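Local coordinates for VAO-type flavoprotein oxidase VAO615 (Myceliophthora thermophila, PDB 6F72) that carries one bicovalently bound FAD and, once reduced, probably reacts rapidly with molecular oxygen as a flavoprotein oxidase, though its substrate is not known, at residues S242-A247 with R295-G300; N338-S343 with R368-D373; Q384-T389 with F396-P401; R420-D425 with A509-S514. One frame throughout, in Å; residues are numbered along the deposited sequence.

Contact 1: residues S242-A247 with R295-G300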
loop_
_atom_site.group_PDB
_atom_site.type_symbol
_atom_site.label_atom_id
_atom_site.label_comp_id
_atom_site.label_asym_id
_atom_site.label_seq_id
_atom_site.Cartn_x
_atom_site.Cartn_y
_atom_site.Cartn_z
ATOM N N SER A 242 -8.718 10.962 -9.878
ATOM C CA SER A 242 -9.700 11.994 -10.241
ATOM C C SER A 242 -10.229 11.788 -11.658
ATOM O O SER A 242 -11.326 12.247 -11.986
ATOM C CB SER A 242 -9.106 13.391 -10.135
ATOM O OG SER A 242 -8.793 13.701 -8.801
ATOM N N SER A 243 -9.431 11.122 -12.491
ATOM C CA SER A 243 -9.837 10.805 -13.845
ATOM C C SER A 243 -10.529 9.441 -13.941
ATOM O O SER A 243 -11.504 9.304 -14.696
ATOM C CB SER A 243 -8.657 10.888 -14.814
ATOM O OG SER A 243 -8.262 12.231 -15.027
ATOM N N TYR A 244 -10.058 8.445 -13.177
ATOM C CA TYR A 244 -10.542 7.060 -13.348
ATOM C C TYR A 244 -10.972 6.270 -12.107
ATOM O O TYR A 244 -11.180 5.050 -12.189
ATOM C CB TYR A 244 -9.527 6.233 -14.127
ATOM C CG TYR A 244 -8.938 6.897 -15.352
ATOM C CD1 TYR A 244 -9.722 7.198 -16.481
ATOM C CD2 TYR A 244 -7.580 7.196 -15.392
ATOM C CE1 TYR A 244 -9.148 7.793 -17.604
ATOM C CE2 TYR A 244 -7.002 7.785 -16.504
ATOM C CZ TYR A 244 -7.775 8.076 -17.600
ATOM O OH TYR A 244 -7.142 8.654 -18.668
ATOM N N GLY A 245 -11.106 6.943 -10.970
ATOM C CA GLY A 245 -11.492 6.266 -9.734
ATOM C C GLY A 245 -10.311 5.600 -9.058
ATOM O O GLY A 245 -9.168 5.703 -9.524
ATOM N N VAL A 246 -10.585 4.907 -7.952
ATOM C CA VAL A 246 -9.539 4.167 -7.232
ATOM C C VAL A 246 -9.209 2.896 -7.994
ATOM O O VAL A 246 -9.975 2.487 -8.841
ATOM C CB VAL A 246 -9.915 3.851 -5.751
ATOM C CG1 VAL A 246 -10.245 5.123 -5.009
ATOM C CG2 VAL A 246 -11.058 2.854 -5.663
ATOM N N ALA A 247 -8.064 2.288 -7.689
ATOM C CA ALA A 247 -7.630 1.023 -8.294
ATOM C C ALA A 247 -8.749 -0.032 -8.352
ATOM O O ALA A 247 -9.033 -0.573 -9.427
ATOM C CB ALA A 247 -6.410 0.492 -7.546
ATOM N N ARG A 295 -9.234 -2.487 -16.222
ATOM C CA ARG A 295 -9.375 -1.447 -17.232
ATOM C C ARG A 295 -8.063 -0.734 -17.563
ATOM O O ARG A 295 -7.281 -0.400 -16.680
ATOM C CB ARG A 295 -10.426 -0.415 -16.784
ATOM C CG ARG A 295 -11.751 -1.024 -16.339
ATOM C CD ARG A 295 -12.873 0.007 -16.166
ATOM N NE ARG A 295 -12.612 1.002 -15.129
ATOM C CZ ARG A 295 -13.515 1.855 -14.632
ATOM N NH1 ARG A 295 -14.784 1.842 -15.068
ATOM N NH2 ARG A 295 -13.150 2.726 -13.691
ATOM N N LEU A 296 -7.829 -0.552 -18.854
ATOM C CA LEU A 296 -6.818 0.364 -19.357
ATOM C C LEU A 296 -7.519 1.573 -19.926
ATOM O O LEU A 296 -8.661 1.473 -20.343
ATOM C CB LEU A 296 -5.961 -0.298 -20.441
ATOM C CG LEU A 296 -4.912 -1.302 -19.963
ATOM C CD1 LEU A 296 -4.123 -1.816 -21.155
ATOM C CD2 LEU A 296 -3.979 -0.686 -18.930
ATOM N N HIS A 297 -6.837 2.708 -19.956
ATOM C CA HIS A 297 -7.454 3.951 -20.411
ATOM C C HIS A 297 -6.581 4.585 -21.476
ATOM O O HIS A 297 -5.361 4.528 -21.371
ATOM C CB HIS A 297 -7.625 4.891 -19.223
ATOM C CG HIS A 297 -8.210 4.227 -18.012
ATOM N ND1 HIS A 297 -9.568 4.082 -17.829
ATOM C CD2 HIS A 297 -7.622 3.656 -16.933
ATOM C CE1 HIS A 297 -9.793 3.452 -16.691
ATOM N NE2 HIS A 297 -8.629 3.186 -16.124
ATOM N N ARG A 298 -7.197 5.165 -22.504
ATOM C CA ARG A 298 -6.450 5.791 -23.593
ATOM C C ARG A 298 -5.480 6.854 -23.065
ATOM O O ARG A 298 -5.866 7.724 -22.280
ATOM C CB ARG A 298 -7.388 6.378 -24.658
ATOM C CG ARG A 298 -6.705 6.788 -25.966
ATOM C CD ARG A 298 -6.082 5.587 -26.681
ATOM N NE ARG A 298 -5.440 5.929 -27.958
ATOM C CZ ARG A 298 -4.172 6.330 -28.096
ATOM N NH1 ARG A 298 -3.375 6.459 -27.038
ATOM N NH2 ARG A 298 -3.692 6.603 -29.307
ATOM N N ASP A 299 -4.217 6.749 -23.477
ATOM C CA ASP A 299 -3.182 7.695 -23.068
ATOM C C ASP A 299 -3.209 8.927 -23.971
ATOM O O ASP A 299 -3.877 8.939 -25.002
ATOM C CB ASP A 299 -1.812 7.009 -23.099
ATOM C CG ASP A 299 -0.758 7.718 -22.255
ATOM O OD1 ASP A 299 -1.081 8.569 -21.391
ATOM O OD2 ASP A 299 0.423 7.402 -22.469
ATOM N N GLY A 300 -2.504 9.969 -23.560
ATOM C CA GLY A 300 -2.362 11.191 -24.330
ATOM C C GLY A 300 -1.571 12.169 -23.490
ATOM O O GLY A 300 -1.120 11.823 -22.395
HETATM O O HOH W 1 -8.331 8.052 -21.305
#

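Contact 2: residues N338-S343 with R368-D373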
loop_
_atom_site.group_PDB
_atom_site.type_symbol
_atom_site.label_atom_id
_atom_site.label_comp_id
_atom_site.label_asym_id
_atom_site.label_seq_id
_atom_site.Cartn_x
_atom_site.Cartn_y
_atom_site.Cartn_z
ATOM N N ASN A 338 -8.277 16.170 -12.420
ATOM C CA ASN A 338 -6.889 16.465 -12.042
ATOM C C ASN A 338 -6.598 16.120 -10.586
ATOM O O ASN A 338 -7.526 15.897 -9.813
ATOM C CB ASN A 338 -6.586 17.948 -12.262
ATOM C CG ASN A 338 -7.115 18.471 -13.577
ATOM O OD1 ASN A 338 -6.614 18.128 -14.638
ATOM N ND2 ASN A 338 -8.133 19.328 -13.507
ATOM N N SER A 339 -5.312 16.093 -10.216
ATOM C CA SER A 339 -4.908 15.835 -8.836
ATOM C C SER A 339 -3.669 16.611 -8.425
ATOM O O SER A 339 -2.834 16.969 -9.273
ATOM C CB SER A 339 -4.638 14.350 -8.624
ATOM O OG SER A 339 -3.505 13.943 -9.370
ATOM N N PHE A 340 -3.557 16.858 -7.118
ATOM C CA PHE A 340 -2.305 17.291 -6.502
ATOM C C PHE A 340 -1.823 16.249 -5.525
ATOM O O PHE A 340 -2.579 15.798 -4.657
ATOM C CB PHE A 340 -2.459 18.631 -5.777
ATOM C CG PHE A 340 -2.223 19.824 -6.652
ATOM C CD1 PHE A 340 -0.973 20.035 -7.255
ATOM C CD2 PHE A 340 -3.240 20.760 -6.863
ATOM C CE1 PHE A 340 -0.754 21.150 -8.063
ATOM C CE2 PHE A 340 -3.030 21.878 -7.666
ATOM C CZ PHE A 340 -1.787 22.069 -8.271
ATOM N N THR A 341 -0.567 15.846 -5.702
ATOM C CA THR A 341 0.168 15.120 -4.681
ATOM C C THR A 341 1.185 16.110 -4.088
ATOM O O THR A 341 1.889 16.815 -4.824
ATOM C CB THR A 341 0.750 13.783 -5.225
ATOM O OG1 THR A 341 1.236 12.988 -4.137
ATOM C CG2 THR A 341 1.882 13.977 -6.264
ATOM N N TYR A 342 1.206 16.219 -2.761
ATOM C CA TYR A 342 1.976 17.262 -2.123
ATOM C C TYR A 342 2.569 16.897 -0.760
ATOM O O TYR A 342 2.091 15.985 -0.083
ATOM C CB TYR A 342 1.182 18.572 -2.039
ATOM C CG TYR A 342 -0.112 18.500 -1.285
ATOM C CD1 TYR A 342 -1.265 18.025 -1.902
ATOM C CD2 TYR A 342 -0.197 18.934 0.043
ATOM C CE1 TYR A 342 -2.467 17.956 -1.221
ATOM C CE2 TYR A 342 -1.405 18.883 0.732
ATOM C CZ TYR A 342 -2.533 18.392 0.087
ATOM O OH TYR A 342 -3.726 18.302 0.739
ATOM N N SER A 343 3.624 17.625 -0.398
ATOM C CA SER A 343 4.303 17.508 0.886
ATOM C C SER A 343 3.914 18.701 1.749
ATOM O O SER A 343 4.012 19.854 1.315
ATOM C CB SER A 343 5.810 17.492 0.668
ATOM O OG SER A 343 6.491 17.271 1.887
ATOM N N ARG A 368 -4.322 29.022 -12.269
ATOM C CA ARG A 368 -4.623 30.437 -12.007
ATOM C C ARG A 368 -5.389 30.755 -10.709
ATOM O O ARG A 368 -5.051 31.757 -10.067
ATOM C CB ARG A 368 -5.257 31.119 -13.234
ATOM C CG ARG A 368 -5.046 32.630 -13.307
ATOM C CD ARG A 368 -3.576 33.011 -13.474
ATOM N NE ARG A 368 -3.193 34.087 -12.550
ATOM C CZ ARG A 368 -1.948 34.344 -12.133
ATOM N NH1 ARG A 368 -0.913 33.612 -12.540
ATOM N NH2 ARG A 368 -1.732 35.346 -11.293
ATOM N N PRO A 369 -6.379 29.917 -10.295
ATOM C CA PRO A 369 -7.003 30.215 -8.989
ATOM C C PRO A 369 -6.044 30.080 -7.798
ATOM O O PRO A 369 -6.050 30.948 -6.910
ATOM C CB PRO A 369 -8.130 29.181 -8.876
ATOM C CG PRO A 369 -8.383 28.728 -10.272
ATOM C CD PRO A 369 -7.053 28.780 -10.952
ATOM N N PHE A 370 -5.232 29.018 -7.797
ATOM C CA PHE A 370 -4.241 28.754 -6.749
ATOM C C PHE A 370 -3.186 29.854 -6.694
ATOM O O PHE A 370 -2.847 30.326 -5.606
ATOM C CB PHE A 370 -3.567 27.380 -6.936
ATOM C CG PHE A 370 -4.527 26.213 -6.975
ATOM C CD1 PHE A 370 -4.927 25.576 -5.792
ATOM C CD2 PHE A 370 -5.015 25.731 -8.198
ATOM C CE1 PHE A 370 -5.805 24.497 -5.828
ATOM C CE2 PHE A 370 -5.898 24.654 -8.241
ATOM C CZ PHE A 370 -6.292 24.035 -7.056
ATOM N N LEU A 371 -2.694 30.266 -7.867
ATOM C CA LEU A 371 -1.663 31.316 -7.987
ATOM C C LEU A 371 -2.160 32.711 -7.587
ATOM O O LEU A 371 -1.399 33.488 -6.996
ATOM C CB LEU A 371 -1.040 31.358 -9.399
ATOM C CG LEU A 371 -0.542 30.096 -10.126
ATOM C CD1 LEU A 371 0.208 30.466 -11.398
ATOM C CD2 LEU A 371 0.320 29.196 -9.252
ATOM N N ASP A 372 -3.421 33.019 -7.908
ATOM C CA ASP A 372 -4.050 34.269 -7.492
ATOM C C ASP A 372 -4.229 34.330 -5.979
ATOM O O ASP A 372 -4.024 35.396 -5.378
ATOM C CB ASP A 372 -5.408 34.477 -8.179
ATOM C CG ASP A 372 -5.285 34.920 -9.631
ATOM O OD1 ASP A 372 -4.238 35.471 -10.041
ATOM O OD2 ASP A 372 -6.260 34.715 -10.378
ATOM N N ASP A 373 -4.606 33.201 -5.367
ATOM C CA ASP A 373 -4.798 33.144 -3.914
ATOM C C ASP A 373 -3.504 33.433 -3.165
ATOM O O ASP A 373 -3.489 34.232 -2.214
ATOM C CB ASP A 373 -5.391 31.810 -3.462
ATOM C CG ASP A 373 -5.624 31.763 -1.954
ATOM O OD1 ASP A 373 -4.689 31.389 -1.217
ATOM O OD2 ASP A 373 -6.736 32.120 -1.503
#

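Contact 3: residues Q384-T389 with F396-P401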
loop_
_atom_site.group_PDB
_atom_site.type_symbol
_atom_site.label_atom_id
_atom_site.label_comp_id
_atom_site.label_asym_id
_atom_site.label_seq_id
_atom_site.Cartn_x
_atom_site.Cartn_y
_atom_site.Cartn_z
ATOM N N GLN A 384 6.377 25.618 -11.784
ATOM C CA GLN A 384 7.102 25.045 -12.921
ATOM C C GLN A 384 6.169 24.142 -13.725
ATOM O O GLN A 384 6.148 22.922 -13.519
ATOM C CB GLN A 384 8.392 24.334 -12.465
ATOM C CG GLN A 384 9.497 25.309 -12.061
ATOM C CD GLN A 384 10.564 24.726 -11.141
ATOM O OE1 GLN A 384 10.294 23.866 -10.294
ATOM N NE2 GLN A 384 11.785 25.223 -11.288
ATOM N N PRO A 385 5.364 24.750 -14.628
ATOM C CA PRO A 385 4.449 23.980 -15.454
ATOM C C PRO A 385 5.198 23.258 -16.560
ATOM O O PRO A 385 6.263 23.710 -16.980
ATOM C CB PRO A 385 3.533 25.046 -16.074
ATOM C CG PRO A 385 3.865 26.332 -15.400
ATOM C CD PRO A 385 5.281 26.186 -14.950
ATOM N N ARG A 386 4.636 22.137 -17.004
ATOM C CA ARG A 386 5.107 21.406 -18.185
ATOM C C ARG A 386 3.964 20.607 -18.795
ATOM O O ARG A 386 2.872 20.528 -18.216
ATOM C CB ARG A 386 6.325 20.499 -17.862
ATOM C CG ARG A 386 6.069 19.361 -16.866
ATOM C CD ARG A 386 7.283 18.464 -16.634
ATOM N NE ARG A 386 8.378 19.195 -16.004
ATOM C CZ ARG A 386 9.479 19.607 -16.625
ATOM N NH1 ARG A 386 9.679 19.346 -17.909
ATOM N NH2 ARG A 386 10.391 20.281 -15.946
ATOM N N VAL A 387 4.215 20.049 -19.979
ATOM C CA VAL A 387 3.308 19.108 -20.629
ATOM C C VAL A 387 4.138 17.885 -21.062
ATOM O O VAL A 387 5.096 18.021 -21.824
ATOM C CB VAL A 387 2.583 19.733 -21.853
ATOM C CG1 VAL A 387 1.724 18.698 -22.571
ATOM C CG2 VAL A 387 1.719 20.920 -21.450
ATOM N N SER A 388 3.769 16.708 -20.564
ATOM C CA SER A 388 4.381 15.447 -20.996
ATOM C C SER A 388 3.581 14.841 -22.159
ATOM O O SER A 388 2.364 15.011 -22.229
ATOM C CB SER A 388 4.485 14.459 -19.825
ATOM O OG SER A 388 5.043 15.084 -18.675
ATOM N N THR A 389 4.282 14.155 -23.065
ATOM C CA THR A 389 3.678 13.504 -24.237
ATOM C C THR A 389 2.711 12.393 -23.834
ATOM O O THR A 389 1.691 12.172 -24.494
ATOM C CB THR A 389 4.767 12.914 -25.152
ATOM O OG1 THR A 389 5.811 13.876 -25.310
ATOM C CG2 THR A 389 4.209 12.554 -26.537
ATOM N N PHE A 396 7.231 9.591 -14.131
ATOM C CA PHE A 396 8.639 9.467 -13.741
ATOM C C PHE A 396 9.434 10.776 -13.735
ATOM O O PHE A 396 10.510 10.837 -13.125
ATOM C CB PHE A 396 9.344 8.321 -14.491
ATOM C CG PHE A 396 8.924 6.949 -14.016
ATOM C CD1 PHE A 396 9.288 6.487 -12.741
ATOM C CD2 PHE A 396 8.142 6.125 -14.819
ATOM C CE1 PHE A 396 8.893 5.226 -12.296
ATOM C CE2 PHE A 396 7.746 4.864 -14.377
ATOM C CZ PHE A 396 8.122 4.412 -13.117
ATOM N N THR A 397 8.894 11.824 -14.365
ATOM C CA THR A 397 9.411 13.182 -14.168
ATOM C C THR A 397 9.281 13.538 -12.683
ATOM O O THR A 397 10.255 13.970 -12.061
ATOM C CB THR A 397 8.660 14.238 -15.009
ATOM O OG1 THR A 397 8.650 13.841 -16.380
ATOM C CG2 THR A 397 9.334 15.610 -14.901
ATOM N N TYR A 398 8.087 13.311 -12.129
ATOM C CA TYR A 398 7.763 13.726 -10.762
ATOM C C TYR A 398 8.061 12.706 -9.659
ATOM O O TYR A 398 8.339 13.101 -8.512
ATOM C CB TYR A 398 6.311 14.223 -10.683
ATOM C CG TYR A 398 6.115 15.498 -11.478
ATOM C CD1 TYR A 398 6.564 16.734 -10.982
ATOM C CD2 TYR A 398 5.528 15.468 -12.742
ATOM C CE1 TYR A 398 6.408 17.903 -11.720
ATOM C CE2 TYR A 398 5.370 16.632 -13.488
ATOM C CZ TYR A 398 5.810 17.840 -12.971
ATOM O OH TYR A 398 5.654 18.982 -13.708
ATOM N N LEU A 399 8.027 11.418 -9.998
ATOM C CA LEU A 399 8.083 10.354 -8.990
ATOM C C LEU A 399 9.130 9.287 -9.336
ATOM O O LEU A 399 9.083 8.146 -8.846
ATOM C CB LEU A 399 6.674 9.761 -8.747
ATOM C CG LEU A 399 5.471 10.718 -8.546
ATOM C CD1 LEU A 399 4.143 10.009 -8.745
ATOM C CD2 LEU A 399 5.457 11.443 -7.209
ATOM N N GLY A 400 10.094 9.688 -10.166
ATOM C CA GLY A 400 11.177 8.817 -10.595
ATOM C C GLY A 400 12.331 8.786 -9.601
ATOM O O GLY A 400 12.127 9.102 -8.420
ATOM N N PRO A 401 13.539 8.413 -10.050
ATOM C CA PRO A 401 13.828 8.060 -11.461
ATOM C C PRO A 401 13.262 6.709 -11.895
ATOM O O PRO A 401 13.034 5.834 -11.051
ATOM C CB PRO A 401 15.353 8.008 -11.498
ATOM C CG PRO A 401 15.741 7.639 -10.103
ATOM C CD PRO A 401 14.737 8.293 -9.197
HETATM O O HOH W 2 7.670 20.694 -13.555
#

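Contact 4: residues R420-D425 with A509-S514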
loop_
_atom_site.group_PDB
_atom_site.type_symbol
_atom_site.label_atom_id
_atom_site.label_comp_id
_atom_site.label_asym_id
_atom_site.label_seq_id
_atom_site.Cartn_x
_atom_site.Cartn_y
_atom_site.Cartn_z
ATOM N N ARG A 420 -14.439 16.074 1.619
ATOM C CA ARG A 420 -14.566 17.398 0.984
ATOM C C ARG A 420 -15.337 18.436 1.815
ATOM O O ARG A 420 -14.957 19.618 1.841
ATOM C CB ARG A 420 -15.242 17.258 -0.375
ATOM C CG ARG A 420 -15.078 18.460 -1.286
ATOM C CD ARG A 420 -16.041 18.375 -2.457
ATOM N NE ARG A 420 -15.372 18.689 -3.720
ATOM C CZ ARG A 420 -15.003 17.798 -4.634
ATOM N NH1 ARG A 420 -15.234 16.504 -4.464
ATOM N NH2 ARG A 420 -14.386 18.202 -5.734
ATOM N N SER A 421 -16.400 17.997 2.492
ATOM C CA SER A 421 -17.283 18.914 3.247
ATOM C C SER A 421 -16.561 19.577 4.429
ATOM O O SER A 421 -16.885 20.700 4.803
ATOM C CB SER A 421 -18.546 18.190 3.715
ATOM O OG SER A 421 -18.202 16.980 4.373
ATOM N N LEU A 422 -15.573 18.880 4.988
ATOM C CA LEU A 422 -14.726 19.439 6.051
ATOM C C LEU A 422 -13.864 20.595 5.553
ATOM O O LEU A 422 -13.793 21.644 6.209
ATOM C CB LEU A 422 -13.881 18.358 6.730
ATOM C CG LEU A 422 -14.630 17.304 7.557
ATOM C CD1 LEU A 422 -13.651 16.252 8.040
ATOM C CD2 LEU A 422 -15.421 17.866 8.736
ATOM N N VAL A 423 -13.265 20.416 4.381
ATOM C CA VAL A 423 -12.393 21.410 3.757
ATOM C C VAL A 423 -13.151 22.641 3.239
ATOM O O VAL A 423 -12.696 23.773 3.392
ATOM C CB VAL A 423 -11.584 20.785 2.601
ATOM C CG1 VAL A 423 -10.766 21.841 1.884
ATOM C CG2 VAL A 423 -10.679 19.672 3.111
ATOM N N THR A 424 -14.295 22.413 2.604
ATOM C CA THR A 424 -15.051 23.499 1.952
ATOM C C THR A 424 -15.805 24.428 2.920
ATOM O O THR A 424 -16.170 25.551 2.542
ATOM C CB THR A 424 -15.987 22.947 0.867
ATOM O OG1 THR A 424 -16.853 21.970 1.451
ATOM C CG2 THR A 424 -15.152 22.290 -0.230
ATOM N N ASP A 425 -16.017 23.967 4.158
ATOM C CA ASP A 425 -16.502 24.827 5.251
ATOM C C ASP A 425 -15.317 25.398 6.074
ATOM O O ASP A 425 -14.646 24.641 6.785
ATOM C CB ASP A 425 -17.495 24.060 6.146
ATOM C CG ASP A 425 -17.950 24.867 7.385
ATOM O OD1 ASP A 425 -17.805 26.110 7.440
ATOM O OD2 ASP A 425 -18.468 24.242 8.330
ATOM N N ALA A 509 -9.906 15.163 14.629
ATOM C CA ALA A 509 -9.870 16.421 13.859
ATOM C C ALA A 509 -10.640 16.388 12.536
ATOM O O ALA A 509 -10.822 17.437 11.891
ATOM C CB ALA A 509 -8.445 16.867 13.614
ATOM N N THR A 510 -11.080 15.193 12.128
ATOM C CA THR A 510 -11.715 15.009 10.825
ATOM C C THR A 510 -12.941 14.059 10.884
ATOM O O THR A 510 -12.894 12.949 10.334
ATOM C CB THR A 510 -10.686 14.519 9.772
ATOM O OG1 THR A 510 -9.954 13.405 10.305
ATOM C CG2 THR A 510 -9.709 15.645 9.353
ATOM N N PRO A 511 -14.052 14.493 11.531
ATOM C CA PRO A 511 -15.224 13.611 11.655
ATOM C C PRO A 511 -15.821 13.295 10.293
ATOM O O PRO A 511 -15.811 14.156 9.410
ATOM C CB PRO A 511 -16.211 14.431 12.508
ATOM C CG PRO A 511 -15.386 15.505 13.131
ATOM C CD PRO A 511 -14.317 15.814 12.130
ATOM N N GLY A 512 -16.285 12.055 10.120
ATOM C CA GLY A 512 -16.853 11.579 8.829
ATOM C C GLY A 512 -15.817 11.022 7.867
ATOM O O GLY A 512 -16.151 10.476 6.819
ATOM N N GLY A 513 -14.545 11.184 8.214
ATOM C CA GLY A 513 -13.445 10.578 7.473
ATOM C C GLY A 513 -13.177 9.156 7.916
ATOM O O GLY A 513 -13.954 8.566 8.675
ATOM N N SER A 514 -12.075 8.590 7.441
ATOM C CA SER A 514 -11.733 7.218 7.799
ATOM C C SER A 514 -10.226 7.029 7.707
ATOM O O SER A 514 -9.509 7.937 7.265
ATOM C CB SER A 514 -12.465 6.224 6.882
ATOM O OG SER A 514 -11.914 6.271 5.582
#

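Contact 1: residues S242-A247 with R295-G300
Tyr-244 and His-297 lie ring on ring in an offset stack that joins the end of helix 241-244 to the last residues of strand 288-298, within the FAD-binding PCMH-type domain of this VAO-family protein. The centroids are 3.8 Å apart and the planes only 11° from parallel. The two side chains run past each other in opposite directions, and this sets what each tyrosine atom meets. Tyr-244 CB sits over the imidazole face near NE2 and CE1, a CH-pi contact 4.0 Å from the ring centroid. CG and CD1 come next; CD1 makes the closest approach, 3.4 Å from His-297 ND1. Farther out, CE1 lies by both His-297 CG and CB, and CZ is closest to CB, at 3.6 Å; that CB returns the CH-pi contact over the phenol face. A chi1 of -45° sets CG of Tyr-244 beside the backbone N, from where the ring is laid over the imidazole. Ser-243 CB covers the opposite face. A flat residue with a polar tip suits this partly exposed place, since the hydroxyl also bonds to Arg-216. The backbone then turns away at Gly-245, at whose backbone angles a CB would be jammed against Tyr-244 O. Arg-295, held through NE by Asn-250, brings the edge of its guanidinium near Tyr-244 O. At the tip, Tyr-244 OH is 3.0 Å from a water that donates to Arg-298 O at 2.7 Å.

Contact 2: residues N338-S343 with R368-D373
Phe-340 and Phe-370 meet in a T-shaped aromatic pair, the edge of Phe-340 directed at the face of Phe-370. The planes stand at 82° and the centroids are 5.4 Å apart. One corner does the touching: Phe-340 CE2 lies 4.0 Å from Phe-370 CZ and equally near CE2 of the same ring, above the rim of the face and not its centre. Such a meeting sets the slightly positive C-H edge of one ring against the electron-rich face of the other. In Phe-370 a chi1 of -57°, with CG anti to the carbonyl carbon, carries the ring toward the sheet.

The apolar surroundings explain the choice of phenylalanine on both sides. Strand 339-344 belongs to the seven-stranded antiparallel sheet, and helix 360-376 packs over it beside helix 316-335; this is a helix-on-sheet layer in which the two rings span the gap between backbones, the CA atoms of Phe-340 and Phe-370 being 11.6 Å apart. Phe-333 of helix 316-335 joins both, stacked on Phe-340 and edge-to-face with Phe-370, while Leu-307 of strand 302-310 touches the pair from the sheet.

On the exposed side of the helix, Arg-368 NH2 donates to Asp-372 OD1 at 2.8 Å in a salt bridge one turn apart, with the acceptor 26° out of the guanidinium plane. Leu-371 CB covers one face of that guanidinium, near its rim.

Contact 3: residues Q384-T389 with F396-P401
Arg-386 runs its aliphatic stem alongside the phenol end of Tyr-398, with CG 3.2 Å and CD 3.4 Å from the tyrosine OH. The two side chains pass in opposite directions, and the guanidinium and ring planes are 64° apart, so this is a contact of methylenes with the phenol end and not a stack. A chi1 of 64° puts Arg-386 CG between the backbone N and the carbonyl carbon, and the bend at chi3 then brings the guanidinium round with its edge toward Tyr-398 OH. Over one guanidinium face lies the methyl of Thr-397, CG2 being 3.9 Å from Arg-386 NE. That methyl stands anti to the threonine's backbone N, while OG1 is turned back to bond with Asp-393 O in its own helix.

The setting is a tight strand-to-helix connection: strand 382-388, at the edge of the seven-stranded antiparallel sheet, leads through a short turn into helix 391-399, which folds back beside it. A long arginine suits this exposed edge, as its stem can pack while its charged end can stay at the surface.

One water ties the polar atoms together. It donates to Gln-384 O at 2.7 Å, accepts from Arg-386 NE at 3.0 Å and lies 2.6 Å from Tyr-398 OH. A phenylalanine in place of Tyr-398 would probably leave this water without one of its three partners and open a gap beside Arg-386 CG. Nearer the turn, Ser-388 points toward Thr-397, their hydroxyl oxygens 4.5 Å apart. The tyrosine ring also meets His-394 and Tyr-352.

Contact 4: residues R420-D425 with A509-S514
Leu-422 reaches out from helix 420-424 and sets its forked end against the Thr-510 to Pro-511 backbone. Both methyls border the carbonyl oxygen of Pro-511. CD1 is the closer, 3.3 Å from Pro-511 O and 3.6 Å from Thr-510 CA, while CD2 also comes within 4.1 Å of Pro-511 CD. Leucine and proline are set at a slant, so the fork meets one corner of the ring. A chi2 of 175° sets CD1 of the leucine anti to CA, the branch that reaches farthest toward the loop.

The loop offers this surface because residues 510 to 513 form a type II beta turn, closed by a bond from Gly-513 N to Thr-510 O of 3.2 Å. Proline suits the second position, with its fixed negative phi, and glycine the third, where phi is positive. The turn lies between helices 488-508 and 527-532, close to the place where strand 412-419, an outermost strand of the seven-stranded sheet, runs into helix 420-424.

Thr-510 keeps its polar branch from the leucine: CB is 3.8 Å from Leu-422 CD1, while OG1 bonds to Met-506 O and to Arg-416 NE. An alanine at Leu-422 is likely to open a gap beside Thr-510 CA and leave the Pro-511 ring without its apolar neighbour from this helix. The next residue, Val-423, packs on Met-473 and His-327.

Contacts 2, 3 and 4 all involve the seven-stranded antiparallel sheet or its margins, whereas contact 1 belongs to the FAD-binding part of the chain. Contact 2 is buried and purely aromatic across its interface. Contacts 1 and 3 lie at the surface, where each pairs a tyrosine with a nitrogen-bearing side chain and adds a water bridge; contact 4, partly buried, relies on one aliphatic side chain against a turn. Contacts 2 and 3 stand about 16 Å apart between centres, on successive elements, helix 360-376 and strand 382-388. Contacts 1 and 2 touch directly: Ser-242 OG is 2.7 Å from Asn-338 O and hydrogen-bonded to it, joining the two regions.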